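Local coordinates for protein thermosome subunit (Methanococcoides burtonii, PDB 3AQ1) that probably binds and hydrolyses ATP to assist the folding of unfolded proteins, as group II chaperonins of the TCP-1 family do, at residues 388-391 / 392-395; 159-162 / 163-166; 358-361 / 362-366. One frame throughout, in Å; residues are numbered along the deposited sequence.

From the N terminus the chain meets contact 2 first, then contact 3, then contact 1; the three lie in series, and none nests in or crosses another. Contact 2 (159-166) closes the short loop between strands 151-157 and 165-167, which flank strand 323-329. Contact 3 (358-366) turns the chain from strand 357-360 into helix 364-378. Contact 1 (388-395) is a local turn of the next helix, 383-394. The last two adjoin, with Leu395 O 3.5 Å from Glu366 CB in plain packing, in what corresponds to the equatorial domain of chaperonins. Contact 2, about 50 Å from contact 1 between centres, belongs to a part resembling the intermediate domain.

Contact 1 of 3, residues 388-391 / 392-395; sequences VSKF and AEAL
Lys390 and Glu393 meet on the outer side of an alpha-helical turn in helix 383-394, while Phe391 and Leu395, one turn apart, face the helical bundle. The Lys390 chain bends at chi2 (-70°) and is then extended, which carries it across the Glu393 side chain at a slant; NZ and OE1 form a long salt bridge of 3.8 Å. The aliphatic CD of Lys390 is just as near, 3.8 Å from Glu393 OE1, so the contact is loose, with the aliphatic chain as close to the carboxylate as the ammonium. Lys390 NZ also has a weak, long ion pair with Glu63, and Glu393 packs against Lys60, both on helix 45-65. With an alanine in place of Lys390, Glu393 OE1 would probably lose its positive mate within the turn and the carboxylate would be freer to swing. Phe391 has CG anti to the backbone N (chi1 -165°), which sends its ring among Leu57, Leu373, Ala81 and Cys85 of three neighbouring helices. Behind these side chains, Ala392 N gives an almost straight bond (176°) to Val388 O at 3.0 Å. Leu395 leans obliquely on the Phe391 ring, its CD2 4.4 Å from CE1.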
ATOM      1  N   VAL A 388      -6.307  -4.538  33.964  1.00 60.76           N
ATOM      2  CA  VAL A 388      -7.097  -4.348  32.756  1.00 63.34           C
ATOM      3  C   VAL A 388      -7.865  -3.030  32.805  1.00 67.87           C
ATOM      4  O   VAL A 388      -8.000  -2.326  31.806  1.00 65.49           O
ATOM      5  CB  VAL A 388      -8.058  -5.517  32.538  1.00 56.46           C
ATOM      6  CG1 VAL A 388      -9.077  -5.166  31.485  1.00 51.92           C
ATOM      7  CG2 VAL A 388      -7.272  -6.742  32.133  1.00 58.61           C
ATOM      8  N   SER A 389      -8.356  -2.698  33.988  1.00 74.67           N
ATOM      9  CA  SER A 389      -9.031  -1.434  34.200  1.00 72.65           C
ATOM     10  C   SER A 389      -8.088  -0.278  33.857  1.00 68.07           C
ATOM     11  O   SER A 389      -8.483   0.689  33.206  1.00 67.31           O
ATOM     12  CB  SER A 389      -9.515  -1.339  35.651  1.00 68.49           C
ATOM     13  OG  SER A 389     -10.326  -0.198  35.844  1.00 68.77           O
ATOM     14  N   LYS A 390      -6.837  -0.385  34.292  1.00 63.10           N
ATOM     15  CA  LYS A 390      -5.863   0.669  34.042  1.00 61.96           C
ATOM     16  C   LYS A 390      -5.499   0.741  32.563  1.00 64.27           C
ATOM     17  O   LYS A 390      -5.202   1.816  32.046  1.00 61.59           O
ATOM     18  CB  LYS A 390      -4.615   0.485  34.908  1.00 66.36           C
ATOM     19  CG  LYS A 390      -4.793   0.936  36.362  1.00 76.87           C
ATOM     20  CD  LYS A 390      -4.902   2.456  36.466  1.00 83.33           C
ATOM     21  CE  LYS A 390      -5.030   2.932  37.913  1.00 84.25           C
ATOM     22  NZ  LYS A 390      -4.889   4.419  38.017  1.00 82.42           N
ATOM     23  N   PHE A 391      -5.536  -0.399  31.878  1.00 65.82           N
ATOM     24  CA  PHE A 391      -5.297  -0.413  30.441  1.00 58.95           C
ATOM     25  C   PHE A 391      -6.391   0.420  29.788  1.00 58.89           C
ATOM     26  O   PHE A 391      -6.113   1.412  29.107  1.00 58.27           O
ATOM     27  CB  PHE A 391      -5.302  -1.845  29.897  1.00 49.58           C
ATOM     28  CG  PHE A 391      -4.720  -1.987  28.505  1.00 38.42           C
ATOM     29  CD1 PHE A 391      -5.463  -1.683  27.392  1.00 39.98           C
ATOM     30  CD2 PHE A 391      -3.444  -2.470  28.319  1.00 40.77           C
ATOM     31  CE1 PHE A 391      -4.934  -1.838  26.113  1.00 42.90           C
ATOM     32  CE2 PHE A 391      -2.915  -2.622  27.041  1.00 44.26           C
ATOM     33  CZ  PHE A 391      -3.662  -2.309  25.944  1.00 38.70           C
ATOM     34  N   ALA A 392      -7.639   0.029  30.025  1.00 55.98           N
ATOM     35  CA  ALA A 392      -8.778   0.743  29.460  1.00 59.37           C
ATOM     36  C   ALA A 392      -8.713   2.251  29.738  1.00 57.69           C
ATOM     37  O   ALA A 392      -9.245   3.047  28.977  1.00 62.10           O
ATOM     38  CB  ALA A 392     -10.083   0.147  29.966  1.00 58.50           C
ATOM     39  N   GLU A 393      -8.044   2.641  30.816  1.00 60.00           N
ATOM     40  CA  GLU A 393      -7.911   4.055  31.170  1.00 62.61           C
ATOM     41  C   GLU A 393      -6.852   4.746  30.331  1.00 62.46           C
ATOM     42  O   GLU A 393      -6.961   5.934  30.027  1.00 69.51           O
ATOM     43  CB  GLU A 393      -7.517   4.217  32.639  1.00 64.95           C
ATOM     44  CG  GLU A 393      -8.586   3.907  33.674  1.00 63.39           C
ATOM     45  CD  GLU A 393      -8.182   4.436  35.038  1.00 67.94           C
ATOM     46  OE1 GLU A 393      -7.157   5.155  35.091  1.00 72.43           O
ATOM     47  OE2 GLU A 393      -8.872   4.145  36.040  1.00 62.27           O
ATOM     48  N   ALA A 394      -5.805   4.003  29.994  1.00 56.04           N
ATOM     49  CA  ALA A 394      -4.690   4.558  29.249  1.00 46.31           C
ATOM     50  C   ALA A 394      -5.137   4.932  27.844  1.00 49.37           C
ATOM     51  O   ALA A 394      -4.660   5.918  27.264  1.00 42.43           O
ATOM     52  CB  ALA A 394      -3.544   3.568  29.208  1.00 43.43           C
ATOM     53  N   LEU A 395      -6.058   4.139  27.304  1.00 47.71           N
ATOM     54  CA  LEU A 395      -6.565   4.361  25.959  1.00 48.28           C
ATOM     55  C   LEU A 395      -7.009   5.809  25.726  1.00 56.08           C
ATOM     56  O   LEU A 395      -6.749   6.384  24.676  1.00 55.09           O
ATOM     57  CB  LEU A 395      -7.707   3.393  25.677  1.00 42.29           C
ATOM     58  CG  LEU A 395      -7.161   1.982  25.468  1.00 51.44           C
ATOM     59  CD1 LEU A 395      -8.276   0.979  25.228  1.00 41.21           C
ATOM     60  CD2 LEU A 395      -6.156   1.981  24.304  1.00 53.41           C
TER

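Contact 2 of 3, residues 159-162 / 163-166; sequences GSID and DSEL
Ser160 and Ile161 each offer a carbonyl to the backbone N three residues on, winding the chain into a tight 3-10 turn. Asp163 N reaches Ser160 O at 2.9 Å, and Ser164 N reaches Ile161 O at 3.2 Å. Gly159 enters the turn with phi at 88°, where a CB would be jammed against the preceding carbonyl. Beyond Ser164 the backbone straightens into strand 165-167.

Asp163 folds back over the start of the turn. Its CG lies beside its own backbone N (chi1 -58°), bringing OD2 to Ser160 N in a nearly straight bond of 3.1 Å that meets the carboxylate from above its plane. The same OD2 is 3.6 Å from Gly159 CA. Ser164 OG gives a second, weak bond of 3.1 Å to Ile161 O, and its hydroxyl also pairs with His328 N on strand 323-329. The Asp162 carboxylate turns away to a salt bridge with Lys123, while Ile161 packs on Lys123 and Leu124 of helix 121-132. Ser160 OG appears to accept from Asp162 N, an ST turn, though the position of that nitrogen is less sure. The whole is a short 3-10 connection, with an aspartate reaching back to the amide just ahead of it, joining the two outer strands of a three-stranded mixed sheet.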
ATOM      1  N   GLY A 159      -2.705  16.746 -21.230  1.00 79.96           N
ATOM      2  CA  GLY A 159      -4.102  16.342 -21.235  1.00 64.88           C
ATOM      3  C   GLY A 159      -4.764  16.459 -19.876  1.00 68.46           C
ATOM      4  O   GLY A 159      -4.351  17.258 -19.035  1.00 79.87           O
ATOM      5  N   SER A 160      -5.794  15.648 -19.666  1.00 59.25           N
ATOM      6  CA  SER A 160      -6.575  15.646 -18.439  1.00 52.44           C
ATOM      7  C   SER A 160      -6.392  14.316 -17.715  1.00 60.36           C
ATOM      8  O   SER A 160      -6.027  13.311 -18.321  1.00 64.49           O
ATOM      9  CB  SER A 160      -8.059  15.897 -18.776  1.00 59.22           C
ATOM     10  OG  SER A 160      -8.971  15.290 -17.867  1.00 55.82           O
ATOM     11  N   ILE A 161      -6.641  14.302 -16.414  1.00 56.76           N
ATOM     12  CA  ILE A 161      -6.579  13.059 -15.667  1.00 52.94           C
ATOM     13  C   ILE A 161      -7.587  12.068 -16.244  1.00 63.51           C
ATOM     14  O   ILE A 161      -7.503  10.867 -16.005  1.00 66.37           O
ATOM     15  CB  ILE A 161      -6.897  13.308 -14.205  1.00 49.53           C
ATOM     16  CG1 ILE A 161      -6.604  12.074 -13.367  1.00 40.66           C
ATOM     17  CG2 ILE A 161      -8.340  13.714 -14.052  1.00 53.18           C
ATOM     18  CD1 ILE A 161      -6.851  12.321 -11.918  1.00 49.75           C
ATOM     19  N   ASP A 162      -8.544  12.587 -17.006  1.00 74.06           N
ATOM     20  CA  ASP A 162      -9.581  11.762 -17.627  1.00 78.33           C
ATOM     21  C   ASP A 162      -9.028  10.922 -18.787  1.00 66.92           C
ATOM     22  O   ASP A 162      -9.614   9.911 -19.172  1.00 69.68           O
ATOM     23  CB  ASP A 162     -10.737  12.643 -18.123  1.00 90.09           C
ATOM     24  CG  ASP A 162     -11.689  13.062 -17.010  1.00 97.19           C
ATOM     25  OD1 ASP A 162     -11.964  12.239 -16.102  1.00 80.49           O
ATOM     26  OD2 ASP A 162     -12.176  14.217 -17.065  1.00111.64           O
ATOM     27  N   ASP A 163      -7.903  11.358 -19.342  1.00 49.84           N
ATOM     28  CA  ASP A 163      -7.252  10.651 -20.425  1.00 48.48           C
ATOM     29  C   ASP A 163      -6.331   9.581 -19.853  1.00 60.04           C
ATOM     30  O   ASP A 163      -5.591   8.948 -20.590  1.00 67.43           O
ATOM     31  CB  ASP A 163      -6.405  11.605 -21.277  1.00 59.95           C
ATOM     32  CG  ASP A 163      -7.205  12.748 -21.865  1.00 80.67           C
ATOM     33  OD1 ASP A 163      -8.410  12.558 -22.146  1.00 94.75           O
ATOM     34  OD2 ASP A 163      -6.615  13.838 -22.056  1.00 79.48           O
ATOM     35  N   SER A 164      -6.340   9.388 -18.541  1.00 60.91           N
ATOM     36  CA  SER A 164      -5.513   8.331 -17.971  1.00 61.39           C
ATOM     37  C   SER A 164      -6.002   6.949 -18.418  1.00 55.91           C
ATOM     38  O   SER A 164      -7.198   6.720 -18.569  1.00 55.45           O
ATOM     39  CB  SER A 164      -5.440   8.454 -16.445  1.00 57.47           C
ATOM     40  OG  SER A 164      -4.637   9.570 -16.081  1.00 55.06           O
ATOM     41  N   GLU A 165      -5.074   6.036 -18.665  1.00 54.06           N
ATOM     42  CA  GLU A 165      -5.456   4.710 -19.133  1.00 57.41           C
ATOM     43  C   GLU A 165      -5.095   3.619 -18.142  1.00 55.92           C
ATOM     44  O   GLU A 165      -4.123   3.729 -17.389  1.00 47.69           O
ATOM     45  CB  GLU A 165      -4.805   4.392 -20.481  1.00 59.89           C
ATOM     46  CG  GLU A 165      -5.217   5.291 -21.621  1.00 55.81           C
ATOM     47  CD  GLU A 165      -4.386   5.057 -22.869  1.00 66.28           C
ATOM     48  OE1 GLU A 165      -3.509   5.893 -23.191  1.00 73.71           O
ATOM     49  OE2 GLU A 165      -4.613   4.028 -23.525  1.00 73.95           O
ATOM     50  N   LEU A 166      -5.887   2.555 -18.161  1.00 56.32           N
ATOM     51  CA  LEU A 166      -5.554   1.353 -17.425  1.00 49.79           C
ATOM     52  C   LEU A 166      -5.159   0.281 -18.421  1.00 45.12           C
ATOM     53  O   LEU A 166      -6.013  -0.329 -19.054  1.00 53.43           O
ATOM     54  CB  LEU A 166      -6.743   0.897 -16.598  1.00 53.98           C
ATOM     55  CG  LEU A 166      -6.384   0.611 -15.147  1.00 62.49           C
ATOM     56  CD1 LEU A 166      -5.924   1.905 -14.488  1.00 54.63           C
ATOM     57  CD2 LEU A 166      -7.569   0.020 -14.417  1.00 67.83           C
TER

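Contact 3 of 3, residues 358-361 / 362-366; sequences VVVG and GGSSE
Gly362 follows Gly361 where strand 357-360 ends, and with Gly363 it fills the middle of a type I' beta turn running from Gly361 to Ser364. Its positive phi (68°) favours glycine, and a CB would clash with Gly361 O. Gly362 is also fixed by backbone hydrogen bonding to Leu430.

Gly363 comes next with positive phi again, at the N-cap position just ahead of helix 364-378. A CB would be jammed against the carbonyl of Gly362, so here too the backbone admits little but glycine.

Ser364 opens the helix and is the residue that holds the turn shut. Its N donates to Gly361 O at 3.2 Å. With chi1 at 69°, its hydroxyl is tucked between its own N and carbonyl carbon, pointing back at the strand: OG is 2.8 Å from Val360 O and 3.0 Å from Gly361 O. The methyl CG2 of Val360 lies alongside, 3.4 Å from that same OG.

Ser365 turns its CB towards the strand as well, and this CB lies 3.5 Å from Val359 CG1. That methyl stands anti to the Val359 backbone N, reaching across to the helix; Val359 packs in addition on Leu449, and Ser365 on Lys452, both of helix 449-467.

One residue on, the Glu366 carboxylate forms a salt bridge with Lys452 through OE2. In related chaperonins a Gly-Gly-Gly turn of this kind adjoins the nucleotide pocket, and this turn probably lies in the corresponding place. Chemically, side-chain-free glycines make the sharp bend possible, while a serine amide and hydroxyl gather beside the carbonyls that end the strand, binding the strand's end to the first turn of the helix.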
ATOM      1  N   VAL A 358     -12.434  -0.987   8.271  1.00 50.35           N
ATOM      2  CA  VAL A 358     -11.755   0.247   8.638  1.00 49.77           C
ATOM      3  C   VAL A 358     -12.283   0.748   9.968  1.00 57.23           C
ATOM      4  O   VAL A 358     -13.407   0.424  10.368  1.00 56.03           O
ATOM      5  CB  VAL A 358     -11.964   1.363   7.617  1.00 46.11           C
ATOM      6  CG1 VAL A 358     -11.619   0.881   6.241  1.00 47.32           C
ATOM      7  CG2 VAL A 358     -13.396   1.841   7.669  1.00 53.52           C
ATOM      8  N   VAL A 359     -11.449   1.537  10.639  1.00 60.33           N
ATOM      9  CA  VAL A 359     -11.800   2.222  11.874  1.00 59.94           C
ATOM     10  C   VAL A 359     -11.936   3.688  11.515  1.00 58.03           C
ATOM     11  O   VAL A 359     -11.336   4.134  10.544  1.00 59.31           O
ATOM     12  CB  VAL A 359     -10.667   2.091  12.909  1.00 61.01           C
ATOM     13  CG1 VAL A 359     -11.017   2.819  14.181  1.00 67.82           C
ATOM     14  CG2 VAL A 359     -10.394   0.642  13.205  1.00 66.35           C
ATOM     15  N   VAL A 360     -12.723   4.444  12.268  1.00 55.07           N
ATOM     16  CA  VAL A 360     -12.704   5.889  12.089  1.00 52.07           C
ATOM     17  C   VAL A 360     -11.867   6.512  13.180  1.00 49.40           C
ATOM     18  O   VAL A 360     -11.640   5.884  14.210  1.00 54.58           O
ATOM     19  CB  VAL A 360     -14.097   6.493  12.082  1.00 51.01           C
ATOM     20  CG1 VAL A 360     -14.704   6.307  10.711  1.00 44.49           C
ATOM     21  CG2 VAL A 360     -14.955   5.850  13.166  1.00 51.60           C
ATOM     22  N   GLY A 361     -11.421   7.746  12.951  1.00 47.87           N
ATOM     23  CA  GLY A 361     -10.402   8.361  13.784  1.00 48.05           C
ATOM     24  C   GLY A 361     -10.913   9.340  14.820  1.00 55.08           C
ATOM     25  O   GLY A 361     -12.041   9.220  15.300  1.00 60.42           O
ATOM     26  N   GLY A 362     -10.065  10.299  15.183  1.00 48.39           N
ATOM     27  CA  GLY A 362     -10.433  11.342  16.123  1.00 40.77           C
ATOM     28  C   GLY A 362     -10.652  10.847  17.542  1.00 49.31           C
ATOM     29  O   GLY A 362     -11.352  11.481  18.346  1.00 44.43           O
ATOM     30  N   GLY A 363     -10.046   9.710  17.857  1.00 40.48           N
ATOM     31  CA  GLY A 363     -10.129   9.164  19.195  1.00 36.87           C
ATOM     32  C   GLY A 363     -11.402   8.374  19.402  1.00 41.37           C
ATOM     33  O   GLY A 363     -11.634   7.830  20.483  1.00 44.92           O
ATOM     34  N   SER A 364     -12.225   8.303  18.361  1.00 38.78           N
ATOM     35  CA  SER A 364     -13.466   7.536  18.439  1.00 50.48           C
ATOM     36  C   SER A 364     -13.247   6.100  18.932  1.00 52.37           C
ATOM     37  O   SER A 364     -13.970   5.642  19.806  1.00 51.45           O
ATOM     38  CB  SER A 364     -14.219   7.543  17.100  1.00 54.62           C
ATOM     39  OG  SER A 364     -13.533   6.789  16.116  1.00 63.44           O
ATOM     40  N   SER A 365     -12.250   5.396  18.392  1.00 53.59           N
ATOM     41  CA  SER A 365     -12.066   3.977  18.720  1.00 47.93           C
ATOM     42  C   SER A 365     -11.397   3.752  20.079  1.00 54.75           C
ATOM     43  O   SER A 365     -11.620   2.738  20.739  1.00 58.21           O
ATOM     44  CB  SER A 365     -11.305   3.239  17.613  1.00 48.04           C
ATOM     45  OG  SER A 365      -9.926   3.539  17.638  1.00 53.83           O
ATOM     46  N   GLU A 366     -10.582   4.702  20.512  1.00 53.15           N
ATOM     47  CA  GLU A 366      -9.978   4.581  21.821  1.00 46.93           C
ATOM     48  C   GLU A 366     -11.046   4.732  22.904  1.00 57.38           C
ATOM     49  O   GLU A 366     -11.077   3.979  23.885  1.00 58.52           O
ATOM     50  CB  GLU A 366      -8.864   5.604  21.981  1.00 34.74           C
ATOM     51  CG  GLU A 366      -7.573   5.210  21.262  1.00 42.81           C
ATOM     52  CD  GLU A 366      -7.525   5.640  19.800  1.00 52.55           C
ATOM     53  OE1 GLU A 366      -8.483   6.277  19.310  1.00 46.54           O
ATOM     54  OE2 GLU A 366      -6.510   5.342  19.140  1.00 62.10           O
TER